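Local coordinates for protein enoyl-CoA hydratase/isomerase (Pseudomonas aeruginosa, PDB 3LAO) that probably catalyses the addition of water to an unsaturated steroid acyl-CoA thioester, as a homotrimeric member of the enoyl-CoA hydratase/isomerase family, at residues E56-V61 with A210-V215; L187-E192 with L201-R206; W163-R168 with A181-L186. All blocks are in the same frame, centred on the assembly; numbering follows the deposited sequence.

Interaction 1: residues E56-V61 with A210-V215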
loop_
_atom_site.group_PDB
_atom_site.type_symbol
_atom_site.label_atom_id
_atom_site.label_comp_id
_atom_site.label_asym_id
_atom_site.label_seq_id
_atom_site.Cartn_x
_atom_site.Cartn_y
_atom_site.Cartn_z
ATOM N N GLU B 56 11.679 29.663 8.342
ATOM C CA GLU B 56 12.621 29.533 7.239
ATOM C C GLU B 56 13.236 28.148 7.136
ATOM O O GLU B 56 14.129 27.910 6.323
ATOM C CB GLU B 56 13.753 30.558 7.365
ATOM C CG GLU B 56 13.635 31.505 8.559
ATOM C CD GLU B 56 14.235 30.946 9.849
ATOM O OE1 GLU B 56 13.622 31.148 10.926
ATOM O OE2 GLU B 56 15.322 30.322 9.788
ATOM N N SER B 57 12.806 27.223 7.969
ATOM C CA SER B 57 13.284 25.876 7.775
ATOM C C SER B 57 12.302 25.253 6.801
ATOM O O SER B 57 11.094 25.379 6.960
ATOM C CB SER B 57 13.306 25.130 9.101
ATOM O OG SER B 57 14.164 25.787 10.034
ATOM N N ARG B 58 12.826 24.631 5.763
ATOM C CA ARG B 58 11.990 24.049 4.749
ATOM C C ARG B 58 12.066 22.563 4.784
ATOM O O ARG B 58 11.211 21.891 4.226
ATOM C CB ARG B 58 12.403 24.523 3.368
ATOM C CG ARG B 58 11.985 25.936 3.117
ATOM C CD ARG B 58 12.591 26.418 1.805
ATOM N NE ARG B 58 12.394 27.845 1.573
ATOM C CZ ARG B 58 12.182 28.366 0.365
ATOM N NH1 ARG B 58 12.119 27.568 -0.703
ATOM N NH2 ARG B 58 12.020 29.678 0.218
ATOM N N CYS B 59 13.082 22.045 5.451
ATOM C CA CYS B 59 13.202 20.617 5.614
ATOM C C CYS B 59 14.071 20.309 6.854
ATOM O O CYS B 59 15.027 21.021 7.192
ATOM C CB CYS B 59 13.824 20.038 4.358
ATOM S SG CYS B 59 13.769 18.223 4.215
ATOM N N ALA B 60 13.714 19.254 7.557
ATOM C CA ALA B 60 14.466 18.866 8.728
ATOM C C ALA B 60 15.285 17.617 8.375
ATOM O O ALA B 60 14.797 16.733 7.664
ATOM C CB ALA B 60 13.493 18.580 9.845
ATOM N N VAL B 61 16.523 17.537 8.844
ATOM C CA VAL B 61 17.268 16.282 8.708
ATOM C C VAL B 61 17.561 15.671 10.079
ATOM O O VAL B 61 18.271 16.269 10.918
ATOM C CB VAL B 61 18.594 16.502 7.984
ATOM C CG1 VAL B 61 19.299 15.182 7.824
ATOM C CG2 VAL B 61 18.343 17.190 6.638
ATOM N N ALA B 210 11.938 23.281 -3.609
ATOM C CA ALA B 210 10.521 23.305 -3.959
ATOM C C ALA B 210 9.803 24.516 -3.305
ATOM O O ALA B 210 10.284 25.094 -2.347
ATOM C CB ALA B 210 9.865 21.992 -3.544
ATOM N N ALA B 211 8.656 24.901 -3.837
ATOM C CA ALA B 211 7.833 25.914 -3.189
ATOM C C ALA B 211 7.216 25.411 -1.877
ATOM O O ALA B 211 6.484 24.393 -1.862
ATOM C CB ALA B 211 6.712 26.388 -4.167
ATOM N N PRO B 212 7.472 26.133 -0.774
ATOM C CA PRO B 212 7.076 25.646 0.566
ATOM C C PRO B 212 5.572 25.461 0.711
ATOM O O PRO B 212 5.138 24.448 1.249
ATOM C CB PRO B 212 7.611 26.731 1.527
ATOM C CG PRO B 212 8.693 27.436 0.723
ATOM C CD PRO B 212 8.229 27.394 -0.717
ATOM N N LEU B 213 4.774 26.403 0.229
ATOM C CA LEU B 213 3.332 26.204 0.270
ATOM C C LEU B 213 2.887 24.951 -0.507
ATOM O O LEU B 213 1.962 24.207 -0.109
ATOM C CB LEU B 213 2.615 27.416 -0.287
ATOM C CG LEU B 213 2.546 28.627 0.627
ATOM C CD1 LEU B 213 1.656 29.614 -0.064
ATOM C CD2 LEU B 213 1.969 28.238 1.968
ATOM N N ALA B 214 3.533 24.717 -1.629
ATOM C CA ALA B 214 3.127 23.581 -2.435
ATOM C C ALA B 214 3.581 22.279 -1.735
ATOM O O ALA B 214 2.825 21.319 -1.700
ATOM C CB ALA B 214 3.669 23.707 -3.878
ATOM N N VAL B 215 4.783 22.282 -1.141
ATOM C CA VAL B 215 5.296 21.138 -0.401
ATOM C C VAL B 215 4.333 20.811 0.767
ATOM O O VAL B 215 3.836 19.674 0.909
ATOM C CB VAL B 215 6.758 21.346 0.100
ATOM C CG1 VAL B 215 7.088 20.384 1.263
ATOM C CG2 VAL B 215 7.758 21.189 -1.021
#

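Interaction 2: residues L187-E192 with L201-R206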
loop_
_atom_site.group_PDB
_atom_site.type_symbol
_atom_site.label_atom_id
_atom_site.label_comp_id
_atom_site.label_asym_id
_atom_site.label_seq_id
_atom_site.Cartn_x
_atom_site.Cartn_y
_atom_site.Cartn_z
ATOM N N LEU B 187 13.389 2.187 2.967
ATOM C CA LEU B 187 14.465 3.151 2.783
ATOM C C LEU B 187 14.258 3.721 1.443
ATOM O O LEU B 187 13.627 3.082 0.610
ATOM C CB LEU B 187 15.814 2.437 2.715
ATOM C CG LEU B 187 16.077 1.869 4.089
ATOM C CD1 LEU B 187 17.393 1.113 4.150
ATOM C CD2 LEU B 187 16.092 3.063 5.000
ATOM N N THR B 188 14.817 4.897 1.213
ATOM C CA THR B 188 14.758 5.495 -0.090
ATOM C C THR B 188 15.983 5.025 -0.811
ATOM O O THR B 188 15.945 4.747 -2.005
ATOM C CB THR B 188 14.803 7.040 0.021
ATOM O OG1 THR B 188 13.939 7.487 1.078
ATOM C CG2 THR B 188 14.414 7.708 -1.294
ATOM N N GLU B 189 17.085 4.928 -0.071
ATOM C CA GLU B 189 18.368 4.616 -0.688
ATOM C C GLU B 189 19.362 3.969 0.286
ATOM O O GLU B 189 19.398 4.302 1.473
ATOM C CB GLU B 189 18.988 5.884 -1.278
ATOM C CG GLU B 189 20.112 5.598 -2.273
ATOM C CD GLU B 189 20.648 6.875 -2.935
ATOM O OE1 GLU B 189 19.849 7.799 -3.181
ATOM O OE2 GLU B 189 21.869 6.957 -3.202
ATOM N N VAL B 190 20.189 3.060 -0.232
ATOM C CA VAL B 190 21.276 2.510 0.557
ATOM C C VAL B 190 22.603 3.002 0.037
ATOM O O VAL B 190 22.832 2.972 -1.176
ATOM C CB VAL B 190 21.279 1.016 0.503
ATOM C CG1 VAL B 190 22.540 0.546 1.125
ATOM C CG2 VAL B 190 20.074 0.469 1.268
ATOM N N VAL B 191 23.470 3.484 0.939
ATOM C CA VAL B 191 24.762 4.079 0.528
ATOM C C VAL B 191 25.948 3.562 1.326
ATOM O O VAL B 191 25.775 2.945 2.383
ATOM C CB VAL B 191 24.766 5.627 0.569
ATOM C CG1 VAL B 191 23.699 6.188 -0.344
ATOM C CG2 VAL B 191 24.575 6.149 2.003
ATOM N N GLU B 192 27.153 3.820 0.813
ATOM C CA GLU B 192 28.405 3.400 1.469
ATOM C C GLU B 192 28.529 4.007 2.856
ATOM O O GLU B 192 28.142 5.165 3.062
ATOM C CB GLU B 192 29.618 3.775 0.621
ATOM C CG GLU B 192 29.792 2.928 -0.662
ATOM C CD GLU B 192 29.540 1.434 -0.446
ATOM O OE1 GLU B 192 30.349 0.790 0.257
ATOM O OE2 GLU B 192 28.527 0.904 -0.976
ATOM N N LEU B 201 21.329 14.943 3.233
ATOM C CA LEU B 201 21.429 16.384 2.963
ATOM C C LEU B 201 21.096 16.766 1.508
ATOM O O LEU B 201 20.306 17.664 1.275
ATOM C CB LEU B 201 22.810 16.928 3.379
ATOM C CG LEU B 201 22.924 17.154 4.878
ATOM C CD1 LEU B 201 24.317 17.571 5.368
ATOM C CD2 LEU B 201 21.883 18.181 5.261
ATOM N N GLU B 202 21.677 16.080 0.531
ATOM C CA GLU B 202 21.340 16.369 -0.848
ATOM C C GLU B 202 19.806 16.276 -1.108
ATOM O O GLU B 202 19.236 17.127 -1.795
ATOM C CB GLU B 202 22.078 15.414 -1.777
ATOM C CG GLU B 202 23.497 15.139 -1.384
ATOM C CD GLU B 202 24.275 14.398 -2.469
ATOM O OE1 GLU B 202 23.737 14.238 -3.584
ATOM O OE2 GLU B 202 25.426 13.979 -2.208
ATOM N N TYR B 203 19.155 15.240 -0.572
ATOM C CA TYR B 203 17.707 15.084 -0.717
ATOM C C TYR B 203 16.952 16.228 -0.089
ATOM O O TYR B 203 15.930 16.651 -0.608
ATOM C CB TYR B 203 17.187 13.778 -0.072
ATOM C CG TYR B 203 17.335 12.552 -0.939
ATOM C CD1 TYR B 203 16.461 12.320 -2.016
ATOM C CD2 TYR B 203 18.346 11.606 -0.693
ATOM C CE1 TYR B 203 16.594 11.183 -2.831
ATOM C CE2 TYR B 203 18.477 10.440 -1.502
ATOM C CZ TYR B 203 17.601 10.253 -2.569
ATOM O OH TYR B 203 17.721 9.142 -3.366
ATOM N N ALA B 204 17.440 16.683 1.060
ATOM C CA ALA B 204 16.790 17.732 1.825
ATOM C C ALA B 204 16.982 19.063 1.139
ATOM O O ALA B 204 16.066 19.873 1.106
ATOM C CB ALA B 204 17.353 17.800 3.239
ATOM N N GLU B 205 18.181 19.309 0.617
ATOM C CA GLU B 205 18.385 20.477 -0.246
ATOM C C GLU B 205 17.435 20.468 -1.457
ATOM O O GLU B 205 16.864 21.504 -1.822
ATOM C CB GLU B 205 19.847 20.630 -0.666
ATOM C CG GLU B 205 20.631 21.583 0.276
ATOM C CD GLU B 205 22.023 21.047 0.667
ATOM O OE1 GLU B 205 22.525 20.090 0.018
ATOM O OE2 GLU B 205 22.619 21.590 1.629
ATOM N N ARG B 206 17.215 19.298 -2.040
ATOM C CA ARG B 206 16.288 19.225 -3.154
ATOM C C ARG B 206 14.816 19.591 -2.782
ATOM O O ARG B 206 14.145 20.270 -3.545
ATOM C CB ARG B 206 16.394 17.872 -3.852
ATOM C CG ARG B 206 16.016 17.926 -5.318
ATOM C CD ARG B 206 17.236 18.173 -6.179
ATOM N NE ARG B 206 17.424 17.152 -7.211
ATOM C CZ ARG B 206 17.698 15.863 -6.976
ATOM N NH1 ARG B 206 17.799 15.392 -5.728
ATOM N NH2 ARG B 206 17.861 15.033 -8.001
#

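Interaction 3: residues W163-R168 with A181-L186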
loop_
_atom_site.group_PDB
_atom_site.type_symbol
_atom_site.label_atom_id
_atom_site.label_comp_id
_atom_site.label_asym_id
_atom_site.label_seq_id
_atom_site.Cartn_x
_atom_site.Cartn_y
_atom_site.Cartn_z
ATOM N N TRP B 163 1.735 -6.560 4.164
ATOM C CA TRP B 163 1.405 -7.276 5.378
ATOM C C TRP B 163 2.381 -8.418 5.699
ATOM O O TRP B 163 3.064 -8.384 6.717
ATOM C CB TRP B 163 -0.001 -7.852 5.275
ATOM C CG TRP B 163 -0.387 -8.427 6.577
ATOM C CD1 TRP B 163 -0.310 -9.725 6.953
ATOM C CD2 TRP B 163 -0.858 -7.704 7.710
ATOM N NE1 TRP B 163 -0.731 -9.863 8.252
ATOM C CE2 TRP B 163 -1.090 -8.632 8.731
ATOM C CE3 TRP B 163 -1.147 -6.356 7.946
ATOM C CZ2 TRP B 163 -1.575 -8.261 9.977
ATOM C CZ3 TRP B 163 -1.628 -5.989 9.174
ATOM C CH2 TRP B 163 -1.832 -6.937 10.181
ATOM N N THR B 164 2.464 -9.410 4.817
ATOM C CA THR B 164 3.276 -10.597 5.093
ATOM C C THR B 164 4.776 -10.344 5.396
ATOM O O THR B 164 5.268 -10.757 6.424
ATOM C CB THR B 164 3.068 -11.704 4.038
ATOM O OG1 THR B 164 3.687 -12.895 4.511
ATOM C CG2 THR B 164 3.615 -11.290 2.636
ATOM N N ASP B 165 5.485 -9.643 4.529
ATOM C CA ASP B 165 6.881 -9.329 4.794
ATOM C C ASP B 165 7.055 -8.535 6.076
ATOM O O ASP B 165 8.071 -8.642 6.767
ATOM C CB ASP B 165 7.531 -8.611 3.620
ATOM C CG ASP B 165 8.047 -9.584 2.563
ATOM O OD1 ASP B 165 7.920 -10.819 2.751
ATOM O OD2 ASP B 165 8.585 -9.121 1.539
ATOM N N ALA B 166 6.056 -7.745 6.430
ATOM C CA ALA B 166 6.197 -7.022 7.675
ATOM C C ALA B 166 5.964 -7.972 8.853
ATOM O O ALA B 166 6.616 -7.869 9.887
ATOM C CB ALA B 166 5.255 -5.814 7.727
HETATM N N MSE B 167 5.026 -8.902 8.683
HETATM C CA MSE B 167 4.758 -9.872 9.735
HETATM C C MSE B 167 5.966 -10.794 9.956
HETATM O O MSE B 167 6.311 -11.078 11.096
HETATM C CB MSE B 167 3.450 -10.635 9.473
HETATM C CG MSE B 167 2.156 -9.783 9.662
HETATM SE SE MSE B 167 2.091 -8.550 11.262
HETATM C CE MSE B 167 2.598 -6.877 10.347
ATOM N N ARG B 168 6.634 -11.186 8.886
ATOM C CA ARG B 168 7.803 -12.038 8.977
ATOM C C ARG B 168 8.931 -11.496 9.872
ATOM O O ARG B 168 9.721 -12.264 10.393
ATOM C CB ARG B 168 8.312 -12.353 7.570
ATOM C CG ARG B 168 9.796 -12.323 7.420
ATOM C CD ARG B 168 10.321 -13.708 7.232
ATOM N NE ARG B 168 11.775 -13.743 7.158
ATOM C CZ ARG B 168 12.577 -13.851 8.207
ATOM N NH1 ARG B 168 12.076 -13.922 9.425
ATOM N NH2 ARG B 168 13.884 -13.880 8.032
ATOM N N ALA B 181 15.839 -3.958 3.980
ATOM C CA ALA B 181 14.973 -2.820 4.228
ATOM C C ALA B 181 14.620 -2.039 2.916
ATOM O O ALA B 181 13.468 -1.660 2.710
ATOM C CB ALA B 181 15.550 -1.925 5.319
ATOM N N LEU B 182 15.585 -1.860 2.024
ATOM C CA LEU B 182 15.328 -1.243 0.729
ATOM C C LEU B 182 14.368 -2.077 -0.108
ATOM O O LEU B 182 13.467 -1.545 -0.763
ATOM C CB LEU B 182 16.630 -1.056 -0.035
ATOM C CG LEU B 182 16.566 -0.357 -1.402
ATOM C CD1 LEU B 182 16.189 1.136 -1.254
ATOM C CD2 LEU B 182 17.895 -0.498 -2.158
ATOM N N ARG B 183 14.545 -3.393 -0.070
ATOM C CA ARG B 183 13.729 -4.293 -0.883
ATOM C C ARG B 183 12.267 -4.209 -0.459
ATOM O O ARG B 183 11.379 -4.462 -1.227
ATOM C CB ARG B 183 14.232 -5.742 -0.735
ATOM C CG ARG B 183 13.544 -6.757 -1.639
ATOM C CD ARG B 183 13.797 -8.243 -1.246
ATOM N NE ARG B 183 13.340 -8.586 0.117
ATOM C CZ ARG B 183 12.093 -8.957 0.436
ATOM N NH1 ARG B 183 11.174 -9.013 -0.517
ATOM N NH2 ARG B 183 11.759 -9.255 1.703
HETATM N N MSE B 184 12.050 -3.882 0.801
HETATM C CA MSE B 184 10.730 -3.803 1.366
HETATM C C MSE B 184 10.230 -2.366 1.360
HETATM O O MSE B 184 9.162 -2.094 1.910
HETATM C CB MSE B 184 10.752 -4.312 2.821
HETATM C CG MSE B 184 11.029 -5.809 2.994
HETATM SE SE MSE B 184 10.787 -6.489 4.870
HETATM C CE MSE B 184 12.198 -5.427 5.742
ATOM N N ARG B 185 11.009 -1.448 0.776
ATOM C CA ARG B 185 10.583 -0.045 0.621
ATOM C C ARG B 185 10.509 0.750 1.927
ATOM O O ARG B 185 9.665 1.637 2.085
ATOM C CB ARG B 185 9.230 0.017 -0.101
ATOM C CG ARG B 185 9.369 -0.391 -1.554
ATOM C CD ARG B 185 8.006 -0.519 -2.240
ATOM N NE ARG B 185 6.870 -0.340 -1.331
ATOM C CZ ARG B 185 5.598 -0.237 -1.742
ATOM N NH1 ARG B 185 5.314 -0.294 -3.054
ATOM N NH2 ARG B 185 4.604 -0.072 -0.850
ATOM N N LEU B 186 11.373 0.427 2.873
ATOM C CA LEU B 186 11.460 1.213 4.095
ATOM C C LEU B 186 12.498 2.334 3.931
ATOM O O LEU B 186 12.487 3.313 4.650
ATOM C CB LEU B 186 11.778 0.324 5.294
ATOM C CG LEU B 186 10.990 -0.983 5.476
ATOM C CD1 LEU B 186 11.606 -1.790 6.585
ATOM C CD2 LEU B 186 9.540 -0.769 5.779
#

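Interaction 1: residues E56-V61 with A210-V215
Arg58 and Pro212 mark the closest approach of the two backbones, their CA atoms 6.6 Å apart. Arg58 sits just ahead of strand 59-64, and Pro212 is the first residue of helix 212-222. Ala211 takes the N-cap position before that helix, and the first turn is closed by the bond from Val215 N to Ala211 O (2.8 Å). At both Arg58 and Pro212 the bond from CA to CB is directed at the other segment.

The Arg58 side chain leaves with CG beside the backbone N (chi1 -74°) and then runs extended to NE, which brings one face of its guanidinium against the proline ring: Pro212 CG sits over the centre of that face, 3.6 Å from Arg58 CZ, while Pro212 CD lies 3.9 Å from Arg58 NH1. In the crotonase fold of this family, the join lies where a strand of the core sheet begins and one helix gives way to the next. Arg58 NH1 donates a hydrogen bond to Ala208 O, in the last turn of helix 196-209. Ala210 O lies oblique to the guanidinium, 3.5 Å from Arg58 NH1. The start of helix 212-222 also belongs to the trimer interface: Ala211 packs on Leu144 and Val215 on Leu171, both of the second subunit.

Interaction 2: residues L187-E192 with L201-R206
Glu189 and Tyr203 are brought together by two different first torsions. On the strand, CG of Glu189 stands anti to the backbone N (chi1 -164°) and the chain continues extended, carrying the carboxylate out toward the helix. On the helix, CG of Tyr203 lies beside its own backbone N (chi1 -82°), and the ring projects from helix 196-209 toward strand 189-191. The long side chains span a wide gap between backbones: even the nearest CA atoms, those of Thr188 and Tyr203, are 10.1 Å apart.

The phenol hydroxyl donates to the carboxylate, Tyr203 OH to Glu189 OE1 at a short 2.5 Å. OE1 lies at the ring edge, in the ring plane, whereas the carboxylate plane stands 76° from that of the ring. The hydroxyl meets OE1 nearly along its C-O axis. Thr188 adds a lighter touch, its methyl CG2 4.2 Å from Tyr203 OH; its OG1 is engaged elsewhere, with Thr164 of the second subunit and with Ala130 N.

Strand 189-191 is the edge strand of the core sheet within this chain, and the bond ties it to helix 196-209, which packs on strands 22-27, 59-64 and 129-133 of that sheet; Tyr203 itself rests on Ile129. Arg168 of the second subunit packs against both Thr188 and Tyr203. The phenol O-H would help to stabilise a negative charge on OE1, with a weaker contribution from the long ion pair to Arg199; at 2.4 Å resolution the exact shortness of the bond should not be pressed.

Interaction 3: residues W163-R168 with A181-L186
Asp165 of helix 163-170 meets Arg183 and Met184 at the C-terminal end of helix 178-183. That end is closed by a Schellman motif: Arg185 has left helical geometry with positive phi (70°), and two bonds run back into the last turn, Leu186 N to Ala181 O (3.0 Å) and Arg185 N to Leu182 O (2.9 Å). In this crotonase-family chain, helix 163-170 and Arg185 also make subunit contacts.

The charged component is a salt bridge centred on one carboxylate oxygen. Asp165 OD2 receives Arg183 NH2 at 3.2 Å, and Arg183 NH1 adds a weak bond to the same oxygen. OD2 lies at the guanidinium edge between NH1 and NH2, near the plane of that group, while NH2 approaches from above the carboxylate plane; the two flat groups stand 81° apart. One oxygen takes both donors, unlike the side-on pairing that uses both carboxylate oxygens. The Arg183 chain is extended through chi2 and bends at chi3 (60°), which swings the guanidinium to the aspartate. Arg183 NH2 has a stronger partner in Glu180, so the arginine is shared between two acids.

The nonpolar component is the selenomethionine Met184, whose selenium reaches the CB and backbone O of the same aspartate; its side chain also packs on Phe176 and Ala161. Helix 163-170 also meets the third subunit, where Thr188 of that chain packs on Asp165 and Tyr203 of that chain on Arg168. The selenium of Met184 sits 4.1 Å from Asp165 CB and 4.0 Å from Asp165 O.

Overall arrangement
From the N terminus, interaction 1 opens first, at residues 56-61, and closes last, at 210-215, so its long loop encloses both of the others. Within it, interaction 3 opens at 163-168 and closes at 181-186; interaction 2 starts at the very next residue and closes at 201-206. These two short loops follow in series, and none of the three cross. Interactions 1 and 2 both reach the core sheet and meet where Cys59 and Val61 pack on Ala204 of helix 196-209. Interactions 2 and 3 touch through Leu187 on Ala181, whereas interactions 1 and 3 stay about 14 Å apart at their nearest atoms.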